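Local atomic coordinates of L-methionine gamma-lyase (PDB entry 6LXU), a protein that belongs to the pyridoxal-phosphate-dependent Cys/Met metabolism enzyme family and carries its cofactor covalently attached to a lysine. Residues F190-L201 / Q307-I315. Residues are numbered along the deposited sequence; the frame is centred on the assembly and turned at random.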
loop_
_atom_site.group_PDB
_atom_site.type_symbol
_atom_site.label_atom_id
_atom_site.label_comp_id
_atom_site.label_asym_id
_atom_site.label_seq_id
_atom_site.Cartn_x
_atom_site.Cartn_y
_atom_site.Cartn_z
ATOM N N PHE A 190 10.433 24.341 6.231
ATOM C CA PHE A 190 9.516 25.358 5.706
ATOM C C PHE A 190 9.932 25.864 4.338
ATOM O O PHE A 190 9.103 26.079 3.460
ATOM C CB PHE A 190 9.449 26.572 6.643
ATOM C CG PHE A 190 8.511 26.443 7.818
ATOM C CD1 PHE A 190 8.082 25.211 8.331
ATOM C CD2 PHE A 190 8.035 27.600 8.413
ATOM C CE1 PHE A 190 7.224 25.148 9.427
ATOM C CE2 PHE A 190 7.181 27.546 9.509
ATOM C CZ PHE A 190 6.771 26.318 10.007
ATOM N N ALA A 191 11.233 26.115 4.174
ATOM C CA ALA A 191 11.724 26.714 2.941
ATOM C C ALA A 191 11.786 25.707 1.806
ATOM O O ALA A 191 11.437 26.027 0.667
ATOM C CB ALA A 191 13.089 27.340 3.159
ATOM N N THR A 192 12.250 24.498 2.125
ATOM C CA THR A 192 12.472 23.418 1.160
ATOM C C THR A 192 13.641 23.752 0.235
ATOM O O THR A 192 14.016 24.925 0.106
ATOM C CB THR A 192 11.238 23.073 0.277
ATOM O OG1 THR A 192 11.202 23.923 -0.887
ATOM C CG2 THR A 192 9.915 23.155 1.026
ATOM N N PRO A 193 14.185 22.749 -0.467
ATOM C CA PRO A 193 15.241 23.079 -1.439
ATOM C C PRO A 193 14.775 23.852 -2.663
ATOM O O PRO A 193 15.630 24.329 -3.426
ATOM C CB PRO A 193 15.829 21.722 -1.816
ATOM C CG PRO A 193 14.793 20.738 -1.447
ATOM C CD PRO A 193 14.061 21.292 -0.271
ATOM N N TYR A 194 13.473 24.014 -2.872
ATOM C CA TYR A 194 12.970 24.950 -3.886
ATOM C C TYR A 194 13.351 26.390 -3.559
ATOM O O TYR A 194 13.573 27.186 -4.482
ATOM C CB TYR A 194 11.446 24.799 -4.015
ATOM C CG TYR A 194 10.763 25.714 -4.996
ATOM C CD1 TYR A 194 10.636 25.342 -6.327
ATOM C CD2 TYR A 194 10.180 26.900 -4.594
ATOM C CE1 TYR A 194 9.979 26.129 -7.244
ATOM C CE2 TYR A 194 9.538 27.730 -5.512
ATOM C CZ TYR A 194 9.461 27.331 -6.836
ATOM O OH TYR A 194 8.816 28.110 -7.769
ATOM N N MET A 195 13.409 26.741 -2.279
ATOM C CA MET A 195 13.716 28.113 -1.877
ATOM C C MET A 195 15.099 28.313 -1.299
ATOM O O MET A 195 15.660 29.404 -1.463
ATOM C CB MET A 195 12.695 28.622 -0.866
ATOM C CG MET A 195 11.322 28.737 -1.478
ATOM S SD MET A 195 10.026 29.191 -0.327
ATOM C CE MET A 195 9.002 27.723 -0.393
ATOM N N GLN A 196 15.653 27.329 -0.600
ATOM C CA GLN A 196 16.840 27.559 0.217
ATOM C C GLN A 196 17.657 26.290 0.232
ATOM O O GLN A 196 17.090 25.206 0.405
ATOM C CB GLN A 196 16.347 27.902 1.620
ATOM C CG GLN A 196 17.365 28.312 2.654
ATOM C CD GLN A 196 16.680 28.878 3.884
ATOM O OE1 GLN A 196 16.564 30.094 4.039
ATOM N NE2 GLN A 196 16.184 27.999 4.753
ATOM N N LYS A 197 18.975 26.412 0.037
ATOM C CA LYS A 197 19.882 25.271 0.031
ATOM C C LYS A 197 21.012 25.539 1.025
ATOM O O LYS A 197 22.081 26.070 0.666
ATOM C CB LYS A 197 20.412 24.984 -1.377
ATOM C CG LYS A 197 19.305 24.615 -2.364
ATOM C CD LYS A 197 19.861 23.990 -3.633
ATOM C CE LYS A 197 18.803 23.871 -4.721
ATOM N NZ LYS A 197 19.212 22.934 -5.802
ATOM N N PRO A 198 20.769 25.227 2.300
ATOM C CA PRO A 198 21.715 25.621 3.339
ATOM C C PRO A 198 23.139 25.105 3.141
ATOM O O PRO A 198 24.098 25.794 3.556
ATOM C CB PRO A 198 21.077 25.057 4.622
ATOM C CG PRO A 198 19.612 25.029 4.325
ATOM C CD PRO A 198 19.539 24.642 2.883
ATOM N N LEU A 199 23.312 23.939 2.537
ATOM C CA LEU A 199 24.668 23.415 2.353
ATOM C C LEU A 199 25.508 24.336 1.474
ATOM O O LEU A 199 26.727 24.439 1.672
ATOM C CB LEU A 199 24.633 22.009 1.754
ATOM C CG LEU A 199 23.892 20.959 2.594
ATOM C CD1 LEU A 199 23.896 19.631 1.870
ATOM C CD2 LEU A 199 24.474 20.799 3.993
ATOM N N LYS A 200 24.870 25.048 0.556
ATOM C CA LYS A 200 25.589 25.994 -0.311
ATOM C C LYS A 200 26.027 27.246 0.434
ATOM O O LYS A 200 26.839 28.027 -0.100
ATOM C CB LYS A 200 24.730 26.343 -1.526
ATOM C CG LYS A 200 24.347 25.114 -2.339
ATOM C CD LYS A 200 23.612 25.457 -3.620
ATOM C CE LYS A 200 24.558 25.966 -4.696
ATOM N NZ LYS A 200 23.889 26.028 -6.016
ATOM N N LEU A 201 25.519 27.444 1.653
ATOM C CA LEU A 201 25.848 28.585 2.501
ATOM C C LEU A 201 26.844 28.233 3.604
ATOM O O LEU A 201 27.126 29.068 4.452
ATOM C CB LEU A 201 24.562 29.161 3.106
ATOM C CG LEU A 201 23.496 29.521 2.064
ATOM C CD1 LEU A 201 22.240 30.004 2.768
ATOM C CD2 LEU A 201 23.975 30.569 1.070
ATOM N N GLN A 307 18.890 34.742 0.842
ATOM C CA GLN A 307 19.063 33.291 0.993
ATOM C C GLN A 307 17.865 32.448 0.543
ATOM O O GLN A 307 17.982 31.226 0.539
ATOM C CB GLN A 307 19.490 32.939 2.426
ATOM C CG GLN A 307 18.389 33.020 3.461
ATOM C CD GLN A 307 18.853 32.868 4.899
ATOM O OE1 GLN A 307 20.052 32.841 5.211
ATOM N NE2 GLN A 307 17.886 32.793 5.808
ATOM N N MET A 308 16.764 33.090 0.154
ATOM C CA MET A 308 15.561 32.379 -0.288
ATOM C C MET A 308 15.209 32.799 -1.707
ATOM O O MET A 308 15.119 33.995 -2.001
ATOM C CB MET A 308 14.361 32.681 0.604
ATOM C CG MET A 308 14.577 32.380 2.078
ATOM S SD MET A 308 13.112 32.682 3.083
ATOM C CE MET A 308 12.035 31.324 2.635
ATOM N N LYS A 309 14.964 31.829 -2.576
ATOM C CA LYS A 309 14.558 32.114 -3.955
ATOM C C LYS A 309 13.115 32.569 -4.058
ATOM O O LYS A 309 12.749 33.228 -5.030
ATOM C CB LYS A 309 14.773 30.892 -4.837
ATOM C CG LYS A 309 16.231 30.489 -4.962
ATOM C CD LYS A 309 16.334 29.277 -5.865
ATOM C CE LYS A 309 17.752 28.763 -6.006
ATOM N NZ LYS A 309 17.804 27.563 -6.888
ATOM N N ASP A 310 12.293 32.175 -3.088
ATOM C CA ASP A 310 10.938 32.695 -2.942
ATOM C C ASP A 310 10.672 32.696 -1.446
ATOM O O ASP A 310 11.445 32.128 -0.676
ATOM C CB ASP A 310 9.927 31.847 -3.729
ATOM C CG ASP A 310 8.673 32.615 -4.121
ATOM O OD1 ASP A 310 8.380 33.662 -3.498
ATOM O OD2 ASP A 310 7.987 32.179 -5.063
ATOM N N PHE A 311 9.585 33.344 -1.039
ATOM C CA PHE A 311 9.391 33.705 0.361
ATOM C C PHE A 311 8.459 32.783 1.136
ATOM O O PHE A 311 8.161 33.048 2.293
ATOM C CB PHE A 311 8.902 35.152 0.458
ATOM C CG PHE A 311 9.918 36.164 -0.015
ATOM C CD1 PHE A 311 11.044 36.444 0.742
ATOM C CD2 PHE A 311 9.717 36.875 -1.195
ATOM C CE1 PHE A 311 11.966 37.404 0.325
ATOM C CE2 PHE A 311 10.636 37.834 -1.617
ATOM C CZ PHE A 311 11.759 38.094 -0.858
ATOM N N GLY A 312 8.045 31.688 0.508
ATOM C CA GLY A 312 7.341 30.613 1.177
ATOM C C GLY A 312 5.844 30.657 1.081
ATOM O O GLY A 312 5.248 31.584 0.529
ATOM N N ALA A 313 5.232 29.607 1.615
ATOM C CA ALA A 313 3.790 29.468 1.567
ATOM C C ALA A 313 3.159 29.367 2.945
ATOM O O ALA A 313 1.978 29.036 3.066
ATOM C CB ALA A 313 3.429 28.295 0.685
ATOM N N MET A 314 3.941 29.684 3.983
ATOM C CA MET A 314 3.414 29.869 5.330
ATOM C C MET A 314 3.148 31.347 5.546
ATOM O O MET A 314 3.949 32.204 5.123
ATOM C CB MET A 314 4.404 29.371 6.367
ATOM C CG MET A 314 4.632 27.869 6.300
ATOM S SD MET A 314 3.159 26.855 6.508
ATOM C CE MET A 314 2.563 27.351 8.122
ATOM N N ILE A 315 2.030 31.650 6.188
ATOM C CA ILE A 315 1.676 33.039 6.539
ATOM C C ILE A 315 1.135 32.993 7.946
ATOM O O ILE A 315 0.260 32.163 8.234
ATOM C CB ILE A 315 0.572 33.619 5.639
ATOM C CG1 ILE A 315 0.900 33.468 4.148
ATOM C CG2 ILE A 315 0.343 35.089 6.002
ATOM C CD1 ILE A 315 -0.275 33.740 3.238
HETATM O O HOH W 1 6.801 27.646 3.090
HETATM O O HOH W 2 15.980 25.377 -6.086
HETATM O O HOH W 3 7.979 30.474 -6.975
HETATM O O HOH W 4 15.089 31.739 5.595
HETATM O O HOH W 5 19.743 29.221 -0.265
#
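The seam between the larger, seven-stranded sheet region and the smaller sheet, which contains strand 314-319, is bridged here: M195, in the weakly bonded helical turn about 192-195 that follows strand 183-187, meets the linker from helix 301-307. One direct hydrogen bond crosses it, K309 N to M195 O (2.8 Å), with an N-H...O angle of 161° and the donor in the carbonyl plane on a lone pair; M308 CA adds a CA-H...O contact to that oxygen. The side chain of M195 runs along the linker backbone, SD lying 3.3 Å from both D310 O and G312 N. Its chain bends at chi3 (-116°), which brings CE to 3.7 Å from G312 CA. At one end, M314 CG sits over a face of the F190 ring, 4.2 Å from the centroid and 20° off the normal, with SD farther above it in a Met-aromatic contact. Waters join other polar groups: one links Q196 OE1, whose amide NE2 is bonded to N188 OD1, to Q307 NE2, which also donates to V167 O, and another links Y194 OH to D310 OD2, itself salt-bridged to R275. Backbone bond, M195 side chain and water bridges thus join two sheet regions of a fold-type I PLP-dependent enzyme.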